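Local structure of shikimate kinase (Aquifex aeolicus, 2PT5) at residues D30-V35 / L41-I46; Q36-L41 / R56-E61. The protein catalyses the ATP-dependent phosphorylation of the 3-hydroxyl group of shikimate, a magnesium-requiring step on the way to chorismate. All coordinates share one frame; numbering follows the deposited sequence.

Contact 1. Residues D30-V35 / L41-I46; sequences DVDEEV and LSIPQI
At the predicted shikimate site, Asp32 meets Ile43, the first residue of the following helix, and Val35 meets Ile46 one turn further along. CD1 of Ile43 does all the touching in the first pair: it comes up to the carboxylate of Asp32 at 3.7 Å from CG and lies against CB as well, the two side chains crossing at about a right angle. Ile43 reaches this far because CG1 stands anti to the carbonyl carbon (chi1 -62°) and the chain beyond is extended (chi2 -176°), carrying the methyl forward. In the second pair a single methyl contact, Val35 CG1 to Ile46 CD1 at 3.8 Å, joins two buried side chains, and Val62 of helix 52-66 also lies against Val35. This helical region lies beyond edge strand 28-30 of the parallel sheet and belongs to the shikimate-binding part of the P-loop kinase fold; the side chains of Asp32 and Lys13, the latter predicted to bind ATP, are about 6 Å apart, and Gly78, a predicted substrate-binding residue, is nearby. Both helices start with a cap. Asp30 and Glu33 form a capping box, with Glu33 N giving to Asp30 OD2 (2.9 Å) and Asp30 N to Glu33 OE2 (3.1 Å), the latter met from above the carboxylate plane. Asp30 OD1 is bonded in turn to Ser75 OG. Ser42 N-caps the second helix, its OG accepting from Gln45 N at 3.1 Å.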
ATOM      1  N   ASP A  30       9.148  -0.179  -0.817  1.00 35.14           N
ATOM      2  CA  ASP A  30       7.970  -0.814  -0.257  1.00 35.25           C
ATOM      3  C   ASP A  30       8.209  -0.914   1.242  1.00 31.92           C
ATOM      4  O   ASP A  30       9.188  -1.515   1.673  1.00 35.93           O
ATOM      5  CB  ASP A  30       7.780  -2.213  -0.829  1.00 36.83           C
ATOM      6  CG  ASP A  30       6.685  -2.975  -0.112  1.00 36.84           C
ATOM      7  OD1 ASP A  30       5.508  -2.590  -0.242  1.00 40.90           O
ATOM      8  OD2 ASP A  30       7.008  -3.944   0.600  1.00 37.59           O
ATOM      9  N   VAL A  31       7.319  -0.327   2.032  1.00 31.26           N
ATOM     10  CA  VAL A  31       7.483  -0.333   3.486  1.00 31.74           C
ATOM     11  C   VAL A  31       7.700  -1.717   4.091  1.00 34.90           C
ATOM     12  O   VAL A  31       8.697  -1.942   4.769  1.00 36.17           O
ATOM     13  CB  VAL A  31       6.277   0.318   4.183  1.00 31.59           C
ATOM     14  CG1 VAL A  31       6.442   0.228   5.706  1.00 20.38           C
ATOM     15  CG2 VAL A  31       6.141   1.774   3.720  1.00 29.79           C
ATOM     16  N   ASP A  32       6.774  -2.644   3.851  1.00 34.51           N
ATOM     17  CA  ASP A  32       6.912  -3.982   4.412  1.00 36.13           C
ATOM     18  C   ASP A  32       8.257  -4.621   4.091  1.00 36.53           C
ATOM     19  O   ASP A  32       8.875  -5.242   4.964  1.00 38.34           O
ATOM     20  CB  ASP A  32       5.774  -4.881   3.930  1.00 38.94           C
ATOM     21  CG  ASP A  32       4.474  -4.649   4.702  1.00 44.36           C
ATOM     22  OD1 ASP A  32       3.445  -5.248   4.320  1.00 46.88           O
ATOM     23  OD2 ASP A  32       4.479  -3.880   5.692  1.00 44.16           O
ATOM     24  N   GLU A  33       8.718  -4.473   2.849  1.00 33.34           N
ATOM     25  CA  GLU A  33      10.003  -5.058   2.459  1.00 35.72           C
ATOM     26  C   GLU A  33      11.144  -4.383   3.228  1.00 37.80           C
ATOM     27  O   GLU A  33      12.119  -5.034   3.603  1.00 40.48           O
ATOM     28  CB  GLU A  33      10.211  -4.930   0.941  1.00 36.30           C
ATOM     29  CG  GLU A  33      11.355  -4.029   0.520  1.00 51.71           C
ATOM     30  CD  GLU A  33      11.203  -3.500  -0.902  1.00 54.40           C
ATOM     31  OE1 GLU A  33      10.879  -4.303  -1.811  1.00 46.26           O
ATOM     32  OE2 GLU A  33      11.416  -2.277  -1.102  1.00 54.75           O
ATOM     33  N   GLU A  34      11.019  -3.083   3.476  1.00 35.15           N
ATOM     34  CA  GLU A  34      12.056  -2.362   4.214  1.00 34.10           C
ATOM     35  C   GLU A  34      11.998  -2.730   5.695  1.00 36.77           C
ATOM     36  O   GLU A  34      13.028  -2.870   6.352  1.00 36.26           O
ATOM     37  CB  GLU A  34      11.881  -0.850   4.043  1.00 32.24           C
ATOM     38  CG  GLU A  34      12.113  -0.386   2.620  1.00 34.40           C
ATOM     39  CD  GLU A  34      13.417  -0.920   2.054  1.00 39.01           C
ATOM     40  OE1 GLU A  34      14.481  -0.646   2.641  1.00 38.12           O
ATOM     41  OE2 GLU A  34      13.383  -1.624   1.025  1.00 44.89           O
ATOM     42  N   VAL A  35      10.788  -2.898   6.215  1.00 36.53           N
ATOM     43  CA  VAL A  35      10.620  -3.259   7.615  1.00 42.12           C
ATOM     44  C   VAL A  35      11.298  -4.597   7.887  1.00 44.18           C
ATOM     45  O   VAL A  35      12.024  -4.747   8.868  1.00 43.52           O
ATOM     46  CB  VAL A  35       9.132  -3.364   7.991  1.00 42.30           C
ATOM     47  CG1 VAL A  35       8.986  -4.011   9.370  1.00 44.89           C
ATOM     48  CG2 VAL A  35       8.500  -1.971   7.977  1.00 38.84           C
ATOM     49  N   LEU A  41      13.936  -9.928  10.052  1.00 65.96           N
ATOM     50  CA  LEU A  41      12.913 -10.927  10.327  1.00 65.54           C
ATOM     51  C   LEU A  41      11.720 -10.739   9.408  1.00 66.11           C
ATOM     52  O   LEU A  41      11.419  -9.620   8.985  1.00 63.57           O
ATOM     53  CB  LEU A  41      12.447 -10.820  11.780  1.00 66.42           C
ATOM     54  CG  LEU A  41      13.513 -11.008  12.861  1.00 65.52           C
ATOM     55  CD1 LEU A  41      12.926 -10.694  14.221  1.00 61.18           C
ATOM     56  CD2 LEU A  41      14.038 -12.435  12.819  1.00 65.36           C
ATOM     57  N   SER A  42      11.042 -11.841   9.101  1.00 67.26           N
ATOM     58  CA  SER A  42       9.860 -11.798   8.247  1.00 66.28           C
ATOM     59  C   SER A  42       8.770 -11.139   9.072  1.00 66.07           C
ATOM     60  O   SER A  42       8.867 -11.082  10.300  1.00 66.18           O
ATOM     61  CB  SER A  42       9.419 -13.210   7.860  1.00 68.30           C
ATOM     62  OG  SER A  42       8.990 -13.941   9.001  1.00 69.64           O
ATOM     63  N   ILE A  43       7.735 -10.638   8.408  1.00 68.81           N
ATOM     64  CA  ILE A  43       6.650  -9.995   9.129  1.00 69.60           C
ATOM     65  C   ILE A  43       6.095 -10.964  10.168  1.00 71.05           C
ATOM     66  O   ILE A  43       6.036 -10.632  11.349  1.00 71.93           O
ATOM     67  CB  ILE A  43       5.533  -9.541   8.175  1.00 70.02           C
ATOM     68  CG1 ILE A  43       6.090  -8.511   7.190  1.00 71.32           C
ATOM     69  CG2 ILE A  43       4.401  -8.928   8.960  1.00 71.41           C
ATOM     70  CD1 ILE A  43       5.052  -7.916   6.272  1.00 70.48           C
ATOM     71  N   PRO A  44       5.687 -12.176   9.744  1.00 70.58           N
ATOM     72  CA  PRO A  44       5.155 -13.133  10.718  1.00 71.13           C
ATOM     73  C   PRO A  44       6.113 -13.249  11.900  1.00 71.24           C
ATOM     74  O   PRO A  44       5.716 -13.112  13.054  1.00 72.25           O
ATOM     75  CB  PRO A  44       5.062 -14.419   9.908  1.00 70.17           C
ATOM     76  CG  PRO A  44       4.679 -13.907   8.552  1.00 69.47           C
ATOM     77  CD  PRO A  44       5.622 -12.731   8.380  1.00 69.44           C
ATOM     78  N   GLN A  45       7.383 -13.486  11.597  1.00 70.76           N
ATOM     79  CA  GLN A  45       8.399 -13.603  12.631  1.00 73.39           C
ATOM     80  C   GLN A  45       8.425 -12.382  13.563  1.00 74.61           C
ATOM     81  O   GLN A  45       8.735 -12.505  14.749  1.00 73.85           O
ATOM     82  CB  GLN A  45       9.771 -13.797  11.981  1.00 75.98           C
ATOM     83  CG  GLN A  45      10.227 -15.247  11.924  1.00 81.57           C
ATOM     84  CD  GLN A  45      11.153 -15.529  10.754  1.00 85.37           C
ATOM     85  OE1 GLN A  45      10.704 -15.671   9.618  1.00 89.27           O
ATOM     86  NE2 GLN A  45      12.452 -15.606  11.025  1.00 86.23           N
ATOM     87  N   ILE A  46       8.081 -11.214  13.024  1.00 74.45           N
ATOM     88  CA  ILE A  46       8.082  -9.984  13.807  1.00 72.63           C
ATOM     89  C   ILE A  46       7.057  -9.896  14.944  1.00 77.28           C
ATOM     90  O   ILE A  46       7.442  -9.608  16.078  1.00 77.24           O
ATOM     91  CB  ILE A  46       7.950  -8.741  12.884  1.00 65.69           C
ATOM     92  CG1 ILE A  46       9.190  -8.647  11.985  1.00 63.27           C
ATOM     93  CG2 ILE A  46       7.817  -7.466  13.707  1.00 60.51           C
ATOM     94  CD1 ILE A  46       9.187  -7.466  11.027  1.00 60.55           C
TER

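Contact 2. Residues Q36-L41 / R56-E61; sequences QKREGL and RKLEFE
Glu39 and Leu58 come at each other from opposite directions, while beside them Arg38 and Glu61 cross at a slant. In Glu39, chi1 (-58°) sets CG anti to the carbonyl carbon, and the bend at chi2 (-67°) then turns the carboxylate onto one methyl of the buried Leu58. Leu58 CD1 is modelled 3.1 Å from Glu39 OE2, closer than a usual contact, so the exact placing of the two side chains is doubtful. The other carboxylate oxygen, OE1, is hydrogen-bonded to Tyr54 OH, so the polar end of Glu39 is held from helix 52-66 as well. In this shikimate-binding region of the kinase the last turn of helix 31-39, ended by Gly40 with its positive phi, packs on the middle of helix 52-66, which also carries Arg56, predicted to bind the substrate. Toward the solvent the contact becomes ionic. Arg38 NH1 forms a salt bridge with Glu61 OE1 at 3.2 Å, the oxygen arriving at the guanidinium edge, near its plane, although the guanidinium and carboxylate planes are turned 61° apart. Glu61 is extended beyond CG, whereas Arg38 bends at chi3; its NH2 also makes a weak, long ion pair with Asp65 OD1.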
ATOM      1  N   GLN A  36      11.058  -5.563   7.007  1.00 46.76           N
ATOM      2  CA  GLN A  36      11.647  -6.883   7.148  1.00 48.61           C
ATOM      3  C   GLN A  36      13.167  -6.829   7.043  1.00 48.87           C
ATOM      4  O   GLN A  36      13.862  -7.358   7.907  1.00 46.89           O
ATOM      5  CB  GLN A  36      11.075  -7.829   6.092  1.00 49.82           C
ATOM      6  CG  GLN A  36       9.615  -8.172   6.340  1.00 60.49           C
ATOM      7  CD  GLN A  36       9.014  -9.053   5.260  1.00 61.55           C
ATOM      8  OE1 GLN A  36       8.806  -8.616   4.127  1.00 60.72           O
ATOM      9  NE2 GLN A  36       8.729 -10.302   5.610  1.00 65.40           N
ATOM     10  N   LYS A  37      13.680  -6.184   5.996  1.00 45.29           N
ATOM     11  CA  LYS A  37      15.122  -6.076   5.811  1.00 46.45           C
ATOM     12  C   LYS A  37      15.801  -5.405   7.008  1.00 49.33           C
ATOM     13  O   LYS A  37      16.903  -5.797   7.402  1.00 49.65           O
ATOM     14  CB  LYS A  37      15.435  -5.321   4.519  1.00 47.12           C
ATOM     15  CG  LYS A  37      14.881  -6.008   3.273  1.00 49.79           C
ATOM     16  CD  LYS A  37      15.479  -5.459   1.974  1.00 50.94           C
ATOM     17  CE  LYS A  37      15.241  -3.967   1.802  1.00 51.72           C
ATOM     18  NZ  LYS A  37      15.834  -3.464   0.531  1.00 53.58           N
ATOM     19  N   ARG A  38      15.144  -4.412   7.599  1.00 51.05           N
ATOM     20  CA  ARG A  38      15.708  -3.731   8.762  1.00 53.01           C
ATOM     21  C   ARG A  38      15.759  -4.638   9.993  1.00 59.10           C
ATOM     22  O   ARG A  38      16.778  -4.699  10.681  1.00 61.15           O
ATOM     23  CB  ARG A  38      14.907  -2.475   9.109  1.00 47.19           C
ATOM     24  CG  ARG A  38      15.393  -1.804  10.386  1.00 49.62           C
ATOM     25  CD  ARG A  38      14.657  -0.514  10.683  1.00 47.65           C
ATOM     26  NE  ARG A  38      14.823   0.471   9.619  1.00 48.80           N
ATOM     27  CZ  ARG A  38      14.351   1.714   9.676  1.00 53.60           C
ATOM     28  NH1 ARG A  38      13.686   2.117  10.754  1.00 50.76           N
ATOM     29  NH2 ARG A  38      14.536   2.552   8.659  1.00 46.89           N
ATOM     30  N   GLU A  39      14.660  -5.335  10.272  1.00 61.05           N
ATOM     31  CA  GLU A  39      14.584  -6.232  11.423  1.00 62.51           C
ATOM     32  C   GLU A  39      15.287  -7.556  11.153  1.00 64.52           C
ATOM     33  O   GLU A  39      15.629  -8.289  12.081  1.00 66.20           O
ATOM     34  CB  GLU A  39      13.124  -6.522  11.776  1.00 67.43           C
ATOM     35  CG  GLU A  39      12.286  -5.295  12.080  1.00 71.45           C
ATOM     36  CD  GLU A  39      12.717  -4.586  13.348  1.00 74.22           C
ATOM     37  OE1 GLU A  39      12.695  -5.226  14.421  1.00 72.06           O
ATOM     38  OE2 GLU A  39      13.071  -3.386  13.269  1.00 75.85           O
ATOM     39  N   GLY A  40      15.497  -7.863   9.878  1.00 68.58           N
ATOM     40  CA  GLY A  40      16.140  -9.112   9.514  1.00 67.95           C
ATOM     41  C   GLY A  40      15.191 -10.264   9.774  1.00 68.08           C
ATOM     42  O   GLY A  40      15.578 -11.431   9.725  1.00 69.43           O
ATOM     43  N   LEU A  41      13.936  -9.928  10.052  1.00 65.96           N
ATOM     44  CA  LEU A  41      12.913 -10.927  10.327  1.00 65.54           C
ATOM     45  C   LEU A  41      11.720 -10.739   9.408  1.00 66.11           C
ATOM     46  O   LEU A  41      11.419  -9.620   8.985  1.00 63.57           O
ATOM     47  CB  LEU A  41      12.447 -10.820  11.780  1.00 66.42           C
ATOM     48  CG  LEU A  41      13.513 -11.008  12.861  1.00 65.52           C
ATOM     49  CD1 LEU A  41      12.926 -10.694  14.221  1.00 61.18           C
ATOM     50  CD2 LEU A  41      14.038 -12.435  12.819  1.00 65.36           C
ATOM     51  N   ARG A  56       3.357  -2.369  14.093  1.00 51.60           N
ATOM     52  CA  ARG A  56       2.511  -1.284  13.617  1.00 54.53           C
ATOM     53  C   ARG A  56       3.209   0.056  13.803  1.00 57.57           C
ATOM     54  O   ARG A  56       2.995   0.990  13.029  1.00 59.68           O
ATOM     55  CB  ARG A  56       1.184  -1.270  14.373  1.00 60.03           C
ATOM     56  CG  ARG A  56       0.191  -2.349  13.958  1.00 66.88           C
ATOM     57  CD  ARG A  56      -1.055  -2.288  14.839  1.00 75.78           C
ATOM     58  NE  ARG A  56      -2.186  -3.019  14.272  1.00 83.51           N
ATOM     59  CZ  ARG A  56      -3.376  -3.125  14.858  1.00 85.72           C
ATOM     60  NH1 ARG A  56      -3.591  -2.550  16.032  1.00 88.28           N
ATOM     61  NH2 ARG A  56      -4.352  -3.798  14.265  1.00 87.80           N
ATOM     62  N   LYS A  57       4.038   0.156  14.837  1.00 57.49           N
ATOM     63  CA  LYS A  57       4.753   1.397  15.097  1.00 56.36           C
ATOM     64  C   LYS A  57       6.016   1.432  14.249  1.00 52.60           C
ATOM     65  O   LYS A  57       6.455   2.491  13.814  1.00 53.98           O
ATOM     66  CB  LYS A  57       5.098   1.515  16.589  1.00 59.41           C
ATOM     67  CG  LYS A  57       5.651   2.880  16.995  1.00 64.82           C
ATOM     68  CD  LYS A  57       5.668   3.066  18.516  1.00 68.79           C
ATOM     69  CE  LYS A  57       4.277   3.343  19.081  1.00 68.72           C
ATOM     70  NZ  LYS A  57       3.752   4.680  18.682  1.00 70.83           N
ATOM     71  N   LEU A  58       6.584   0.259  13.997  1.00 51.26           N
ATOM     72  CA  LEU A  58       7.795   0.146  13.198  1.00 48.19           C
ATOM     73  C   LEU A  58       7.555   0.576  11.745  1.00 49.22           C
ATOM     74  O   LEU A  58       8.326   1.363  11.182  1.00 46.19           O
ATOM     75  CB  LEU A  58       8.297  -1.301  13.216  1.00 54.54           C
ATOM     76  CG  LEU A  58       9.797  -1.567  13.064  1.00 58.34           C
ATOM     77  CD1 LEU A  58       9.992  -3.032  12.709  1.00 59.73           C
ATOM     78  CD2 LEU A  58      10.406  -0.681  11.989  1.00 61.46           C
ATOM     79  N   GLU A  59       6.490   0.062  11.134  1.00 47.13           N
ATOM     80  CA  GLU A  59       6.211   0.397   9.747  1.00 47.97           C
ATOM     81  C   GLU A  59       5.908   1.889   9.593  1.00 47.48           C
ATOM     82  O   GLU A  59       6.204   2.488   8.557  1.00 39.98           O
ATOM     83  CB  GLU A  59       5.066  -0.467   9.192  1.00 47.89           C
ATOM     84  CG  GLU A  59       3.694  -0.211   9.788  1.00 54.91           C
ATOM     85  CD  GLU A  59       2.647  -1.201   9.286  1.00 61.13           C
ATOM     86  OE1 GLU A  59       1.458  -1.035   9.640  1.00 63.11           O
ATOM     87  OE2 GLU A  59       3.008  -2.144   8.542  1.00 55.17           O
ATOM     88  N   PHE A  60       5.336   2.502  10.624  1.00 47.23           N
ATOM     89  CA  PHE A  60       5.057   3.925  10.523  1.00 47.43           C
ATOM     90  C   PHE A  60       6.392   4.673  10.596  1.00 47.88           C
ATOM     91  O   PHE A  60       6.612   5.647   9.875  1.00 46.17           O
ATOM     92  CB  PHE A  60       4.121   4.384  11.639  1.00 47.90           C
ATOM     93  CG  PHE A  60       3.522   5.742  11.402  1.00 45.66           C
ATOM     94  CD1 PHE A  60       3.752   6.424  10.209  1.00 44.71           C
ATOM     95  CD2 PHE A  60       2.730   6.343  12.370  1.00 50.05           C
ATOM     96  CE1 PHE A  60       3.210   7.680   9.984  1.00 37.52           C
ATOM     97  CE2 PHE A  60       2.180   7.602  12.153  1.00 48.05           C
ATOM     98  CZ  PHE A  60       2.423   8.271  10.956  1.00 46.59           C
ATOM     99  N   GLU A  61       7.289   4.201  11.457  1.00 48.58           N
ATOM    100  CA  GLU A  61       8.609   4.811  11.590  1.00 50.05           C
ATOM    101  C   GLU A  61       9.327   4.715  10.252  1.00 47.01           C
ATOM    102  O   GLU A  61       9.920   5.689   9.774  1.00 43.85           O
ATOM    103  CB  GLU A  61       9.445   4.080  12.647  1.00 59.77           C
ATOM    104  CG  GLU A  61      10.929   4.456  12.610  1.00 74.07           C
ATOM    105  CD  GLU A  61      11.805   3.567  13.485  1.00 81.90           C
ATOM    106  OE1 GLU A  61      13.046   3.702  13.404  1.00 83.86           O
ATOM    107  OE2 GLU A  61      11.259   2.740  14.249  1.00 86.81           O
TER

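Following the chain from the N terminus, strand 28-30 runs into helix 31-39, which serves both contacts: its first half in contact 1, its end in contact 2. The chain then turns through Gly40 and Leu41, and contact 1 closes this short loop by bringing helix 43-49 back onto the first half of helix 31-39. Contact 2 closes a longer one, in which helix 52-66 returns to the end of the same helix. The segments alternate along the chain, so the two closures cross and do not nest, with Leu41 common to both. Their centres lie about 6 Å apart, and Val35 CG1 bears on both other helices, meeting Leu58 CD1 at 3.6 Å besides Ile46.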